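PDB 2RD1: putative outer membrane lipoprotein from Salmonella typhimurium LT2, which is of unknown function but is predicted to be a small membrane-attached lipoprotein of the DUF903 family with a probably SH3-like beta fold. Local coordinates for residues T3-T8 against Q18-L23. Residues are numbered along the deposited sequence; the frame is centred on the assembly and turned at random.
Sequences TNYVMT and QGKPQL
Tyr5 lays one face of its ring against the aliphatic stem of Lys20, and Pro21 fits in beside it, where this small all-beta domain, consistent with the SH3-like fold of its DUF903 family, passes from one three-stranded antiparallel sheet to the other. It is an example of how a linker between two small sheets can pack on an aromatic ring of the first. Strand 4-9 is the middle strand of that sheet; the chain leaves its neighbour 14-18 through Gly19 to Pro21 and turns across Tyr5 and Met7 toward strand 22-24 of the second. The central contact is a CH-pi interaction: Lys20 CB stands 3.8 Å from the centroid of the Tyr5 ring, displaced toward the rim on the CE1 and CZ side. With CG opposite the backbone N (chi1 177°), Lys20 runs CB and CG along the CZ end of the ring, CD comes 3.6 Å from Tyr5 OH, and the extended chain then leads away. Pro21 approaches the root of the same side chain obliquely, its CD 4.1 Å from Tyr5 CB, while its CG meets the methyl CE of Met7, a selenomethionine, at 4.0 Å. Leu50 of strand 47-52 touches both Met7 and Pro21, and Tyr32 of strand 29-33 also touches Pro21, so this proline is packed between elements of the two sheets. Where the strands part, Asn4 and Gln18 form an antiparallel non-hydrogen-bonded pair, and Asn4 ND2 bonds to the carbonyl of Thr17. Gly19, at a positive phi of 82°, redirects the chain just beyond this pair. Its N-H donates to Thr3 O, with Gly19 N 2.6 Å from the oxygen.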
loop_
_atom_site.group_PDB
_atom_site.type_symbol
_atom_site.label_atom_id
_atom_site.label_comp_id
_atom_site.label_asym_id
_atom_site.label_seq_id
_atom_site.Cartn_x
_atom_site.Cartn_y
_atom_site.Cartn_z
ATOM N N THR A 3 -3.282 7.633 8.065
ATOM C CA THR A 3 -2.177 6.954 8.803
ATOM C C THR A 3 -2.023 5.529 8.279
ATOM O O THR A 3 -0.914 5.000 8.188
ATOM C CB THR A 3 -2.460 6.876 10.322
ATOM O OG1 THR A 3 -3.264 7.991 10.724
ATOM C CG2 THR A 3 -1.156 6.903 11.104
ATOM N N ASN A 4 -3.143 4.903 7.945
ATOM C CA ASN A 4 -3.120 3.543 7.422
ATOM C C ASN A 4 -3.761 3.468 6.053
ATOM O O ASN A 4 -4.776 4.108 5.785
ATOM C CB ASN A 4 -3.856 2.588 8.359
ATOM C CG ASN A 4 -2.983 2.085 9.495
ATOM O OD1 ASN A 4 -3.489 1.652 10.530
ATOM N ND2 ASN A 4 -1.672 2.125 9.304
ATOM N N TYR A 5 -3.144 2.685 5.184
ATOM C CA TYR A 5 -3.651 2.473 3.846
ATOM C C TYR A 5 -3.662 0.975 3.683
ATOM O O TYR A 5 -2.863 0.272 4.310
ATOM C CB TYR A 5 -2.728 3.074 2.788
ATOM C CG TYR A 5 -3.023 4.515 2.436
ATOM C CD1 TYR A 5 -2.755 5.544 3.329
ATOM C CD2 TYR A 5 -3.565 4.846 1.199
ATOM C CE1 TYR A 5 -3.019 6.879 2.997
ATOM C CE2 TYR A 5 -3.831 6.169 0.854
ATOM C CZ TYR A 5 -3.556 7.181 1.759
ATOM O OH TYR A 5 -3.817 8.487 1.408
ATOM N N VAL A 6 -4.591 0.488 2.870
ATOM C CA VAL A 6 -4.690 -0.932 2.603
ATOM C C VAL A 6 -4.400 -1.123 1.129
ATOM O O VAL A 6 -5.062 -0.549 0.259
ATOM C CB VAL A 6 -6.082 -1.484 2.926
ATOM C CG1 VAL A 6 -6.177 -2.940 2.483
ATOM C CG2 VAL A 6 -6.344 -1.355 4.410
HETATM N N MSE A 7 -3.384 -1.933 0.874
HETATM C CA MSE A 7 -2.926 -2.242 -0.463
HETATM C C MSE A 7 -3.393 -3.629 -0.868
HETATM O O MSE A 7 -3.246 -4.584 -0.110
HETATM C CB MSE A 7 -1.398 -2.195 -0.485
HETATM C CG MSE A 7 -0.756 -2.588 -1.800
HETATM SE SE MSE A 7 1.180 -2.656 -1.632
HETATM C CE MSE A 7 1.562 -0.780 -1.847
ATOM N N THR A 8 -3.961 -3.733 -2.061
ATOM C CA THR A 8 -4.406 -5.016 -2.576
ATOM C C THR A 8 -3.519 -5.339 -3.770
ATOM O O THR A 8 -3.379 -4.530 -4.686
ATOM C CB THR A 8 -5.866 -4.965 -3.024
ATOM O OG1 THR A 8 -6.685 -4.629 -1.898
ATOM C CG2 THR A 8 -6.307 -6.327 -3.561
ATOM N N GLN A 18 1.729 1.876 6.745
ATOM C CA GLN A 18 1.779 3.029 7.633
ATOM C C GLN A 18 2.080 4.177 6.688
ATOM O O GLN A 18 3.153 4.223 6.075
ATOM C CB GLN A 18 2.911 2.873 8.656
ATOM C CG GLN A 18 2.859 1.588 9.484
ATOM C CD GLN A 18 3.944 1.530 10.561
ATOM O OE1 GLN A 18 5.122 1.760 10.288
ATOM N NE2 GLN A 18 3.546 1.212 11.786
ATOM N N GLY A 19 1.124 5.087 6.542
ATOM C CA GLY A 19 1.311 6.203 5.632
ATOM C C GLY A 19 0.995 5.780 4.206
ATOM O O GLY A 19 0.924 4.588 3.916
ATOM N N LYS A 20 0.803 6.750 3.316
ATOM C CA LYS A 20 0.491 6.465 1.918
ATOM C C LYS A 20 1.723 6.033 1.130
ATOM O O LYS A 20 2.729 6.736 1.108
ATOM C CB LYS A 20 -0.122 7.700 1.249
ATOM C CG LYS A 20 -0.416 7.526 -0.245
ATOM C CD LYS A 20 -1.006 8.799 -0.871
ATOM C CE LYS A 20 -1.488 8.523 -2.300
ATOM N NZ LYS A 20 -2.114 9.715 -2.947
ATOM N N PRO A 21 1.656 4.869 0.469
ATOM C CA PRO A 21 2.786 4.374 -0.319
ATOM C C PRO A 21 3.156 5.369 -1.414
ATOM O O PRO A 21 2.299 6.103 -1.903
ATOM C CB PRO A 21 2.264 3.048 -0.871
ATOM C CG PRO A 21 1.345 2.581 0.223
ATOM C CD PRO A 21 0.589 3.854 0.542
ATOM N N GLN A 22 4.430 5.398 -1.794
ATOM C CA GLN A 22 4.888 6.332 -2.815
ATOM C C GLN A 22 5.271 5.619 -4.100
ATOM O O GLN A 22 5.912 4.570 -4.079
ATOM C CB GLN A 22 6.072 7.141 -2.284
ATOM C CG GLN A 22 5.739 7.963 -1.044
ATOM C CD GLN A 22 4.708 9.042 -1.317
ATOM O OE1 GLN A 22 4.959 9.971 -2.083
ATOM N NE2 GLN A 22 3.538 8.921 -0.696
ATOM N N LEU A 23 4.880 6.208 -5.222
ATOM C CA LEU A 23 5.148 5.636 -6.533
ATOM C C LEU A 23 6.175 6.417 -7.354
ATOM O O LEU A 23 6.071 7.633 -7.497
ATOM C CB LEU A 23 3.826 5.523 -7.301
ATOM C CG LEU A 23 3.784 5.342 -8.822
ATOM C CD1 LEU A 23 4.652 4.177 -9.267
ATOM C CD2 LEU A 23 2.337 5.119 -9.235
#